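Local coordinates for putative cytochrome P450 120 (Synechocystis sp., PDB 2VE3), which binds heme and retinoic acid and probably acts as a cytochrome P450 monooxygenase, at residues A[265-270]-A[406-411]. Residues are numbered along the deposited sequence; the frame is centred on the assembly and turned at random.
Sequences SFCLLL and TRLIQQ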
loop_
_atom_site.group_PDB
_atom_site.type_symbol
_atom_site.label_atom_id
_atom_site.label_comp_id
_atom_site.label_asym_id
_atom_site.label_seq_id
_atom_site.Cartn_x
_atom_site.Cartn_y
_atom_site.Cartn_z
ATOM N N SER A 265 -4.525 5.583 9.426
ATOM C CA SER A 265 -5.593 4.667 9.863
ATOM C C SER A 265 -5.409 4.233 11.308
ATOM O O SER A 265 -6.364 4.261 12.065
ATOM C CB SER A 265 -5.702 3.442 8.963
ATOM O OG SER A 265 -6.002 3.838 7.634
ATOM N N PHE A 266 -4.186 3.838 11.674
ATOM C CA PHE A 266 -3.858 3.439 13.056
ATOM C C PHE A 266 -4.061 4.597 14.031
ATOM O O PHE A 266 -4.529 4.413 15.166
ATOM C CB PHE A 266 -2.406 2.935 13.151
ATOM C CG PHE A 266 -1.964 2.609 14.555
ATOM C CD1 PHE A 266 -2.154 1.329 15.080
ATOM C CD2 PHE A 266 -1.382 3.589 15.362
ATOM C CE1 PHE A 266 -1.771 1.031 16.379
ATOM C CE2 PHE A 266 -1.003 3.298 16.688
ATOM C CZ PHE A 266 -1.197 2.010 17.183
ATOM N N CYS A 267 -3.670 5.790 13.598
ATOM C CA CYS A 267 -3.829 6.985 14.419
ATOM C C CYS A 267 -5.300 7.351 14.523
ATOM O O CYS A 267 -5.764 7.775 15.578
ATOM C CB CYS A 267 -3.044 8.165 13.842
ATOM S SG CYS A 267 -1.282 7.982 13.899
ATOM N N LEU A 268 -6.022 7.206 13.421
ATOM C CA LEU A 268 -7.461 7.383 13.433
ATOM C C LEU A 268 -8.124 6.381 14.393
ATOM O O LEU A 268 -8.791 6.790 15.357
ATOM C CB LEU A 268 -8.029 7.273 12.009
ATOM C CG LEU A 268 -9.537 7.395 11.749
ATOM C CD1 LEU A 268 -10.144 8.634 12.388
ATOM C CD2 LEU A 268 -9.829 7.365 10.243
ATOM N N LEU A 269 -7.915 5.089 14.158
ATOM C CA LEU A 269 -8.624 4.041 14.929
ATOM C C LEU A 269 -8.255 3.897 16.407
ATOM O O LEU A 269 -9.117 3.654 17.257
ATOM C CB LEU A 269 -8.535 2.694 14.219
ATOM C CG LEU A 269 -9.256 2.676 12.875
ATOM C CD1 LEU A 269 -8.787 1.482 11.988
ATOM C CD2 LEU A 269 -10.747 2.641 13.129
ATOM N N LEU A 270 -6.980 4.036 16.719
ATOM C CA LEU A 270 -6.563 3.922 18.118
ATOM C C LEU A 270 -6.781 5.257 18.794
ATOM O O LEU A 270 -6.736 5.350 20.006
ATOM C CB LEU A 270 -5.117 3.448 18.228
ATOM C CG LEU A 270 -4.842 1.930 18.199
ATOM C CD1 LEU A 270 -5.276 1.247 19.466
ATOM C CD2 LEU A 270 -5.436 1.212 16.970
ATOM N N THR A 406 4.333 1.229 18.560
ATOM C CA THR A 406 4.998 1.013 19.836
ATOM C C THR A 406 5.507 2.316 20.438
ATOM O O THR A 406 5.178 2.648 21.565
ATOM C CB THR A 406 6.137 -0.050 19.712
ATOM O OG1 THR A 406 5.568 -1.338 19.447
ATOM C CG2 THR A 406 6.968 -0.130 20.993
ATOM N N ARG A 407 6.301 3.059 19.680
ATOM C CA ARG A 407 6.837 4.336 20.169
ATOM C C ARG A 407 5.782 5.396 20.455
ATOM O O ARG A 407 5.952 6.206 21.371
ATOM C CB ARG A 407 7.884 4.890 19.215
ATOM C CG ARG A 407 9.156 4.086 19.172
ATOM C CD ARG A 407 9.792 3.965 20.539
ATOM N NE ARG A 407 11.202 3.625 20.411
ATOM C CZ ARG A 407 11.988 3.219 21.403
ATOM N NH1 ARG A 407 11.500 3.068 22.629
ATOM N NH2 ARG A 407 13.268 2.941 21.148
ATOM N N LEU A 408 4.705 5.401 19.671
ATOM C CA LEU A 408 3.640 6.373 19.857
ATOM C C LEU A 408 2.843 6.085 21.129
ATOM O O LEU A 408 2.581 6.993 21.916
ATOM C CB LEU A 408 2.710 6.421 18.640
ATOM C CG LEU A 408 1.462 7.312 18.776
ATOM C CD1 LEU A 408 1.809 8.781 18.966
ATOM C CD2 LEU A 408 0.505 7.122 17.596
ATOM N N ILE A 409 2.471 4.826 21.330
ATOM C CA ILE A 409 1.681 4.459 22.502
ATOM C C ILE A 409 2.486 4.520 23.813
ATOM O O ILE A 409 1.960 4.924 24.849
ATOM C CB ILE A 409 0.921 3.116 22.291
ATOM C CG1 ILE A 409 -0.257 3.357 21.342
ATOM C CG2 ILE A 409 0.414 2.543 23.629
ATOM C CD1 ILE A 409 -1.040 2.123 20.942
ATOM N N GLN A 410 3.765 4.141 23.771
ATOM C CA GLN A 410 4.600 4.210 24.983
ATOM C C GLN A 410 4.806 5.642 25.497
ATOM O O GLN A 410 4.907 5.866 26.708
ATOM C CB GLN A 410 5.930 3.453 24.817
ATOM C CG GLN A 410 7.025 4.197 24.079
ATOM C CD GLN A 410 8.403 3.573 24.255
ATOM O OE1 GLN A 410 8.955 2.997 23.319
ATOM N NE2 GLN A 410 8.968 3.691 25.454
ATOM N N GLN A 411 4.837 6.606 24.583
ATOM C CA GLN A 411 5.092 8.004 24.943
ATOM C C GLN A 411 3.851 8.899 25.039
ATOM O O GLN A 411 3.847 9.860 25.814
ATOM C CB GLN A 411 6.069 8.626 23.946
ATOM C CG GLN A 411 7.421 7.966 23.919
ATOM C CD GLN A 411 8.225 8.409 22.733
ATOM O OE1 GLN A 411 8.494 9.605 22.556
ATOM N NE2 GLN A 411 8.619 7.451 21.901
#
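Phe-266 meets Leu-408 and Ile-409 in a thin, wholly apolar helix-to-helix contact, buried between the C-terminal part of helix 241-272 and the last turns of helix 394-411. The segment axes come no nearer than 12.2 Å and run 33° from parallel; the extended side chains of Phe-266, Leu-408 and Ile-409 span this gap, and just 168 Å² is buried between the segments. A chi1 of 176° swings the Phe-266 ring away from the backbone N, out toward helix 394-411, where it offers its edge: CZ lies 3.8 Å from Ile-409 CD1, and CE2 4.2 Å from Leu-408 CD2, both methyls near the ring plane. From within its own helix, Leu-270 CG sits 3.6 Å above one face of the ring, shifted toward the rim. In the P450 fold the two helices are the long helix I, passing over the distal face of the heme earlier along its length, and helix L, following the cysteine-ligand loop; the Phe-266 side chain is about 10 Å from the heme, and the contact lies away from the ligand sites. Leu-408 CD2 also reaches Cys-267, with SG 4.2 Å away. Val-280 of helix 274-285 and Leu-308 of helix 302-314 pack against Ile-409 and Phe-266, respectively.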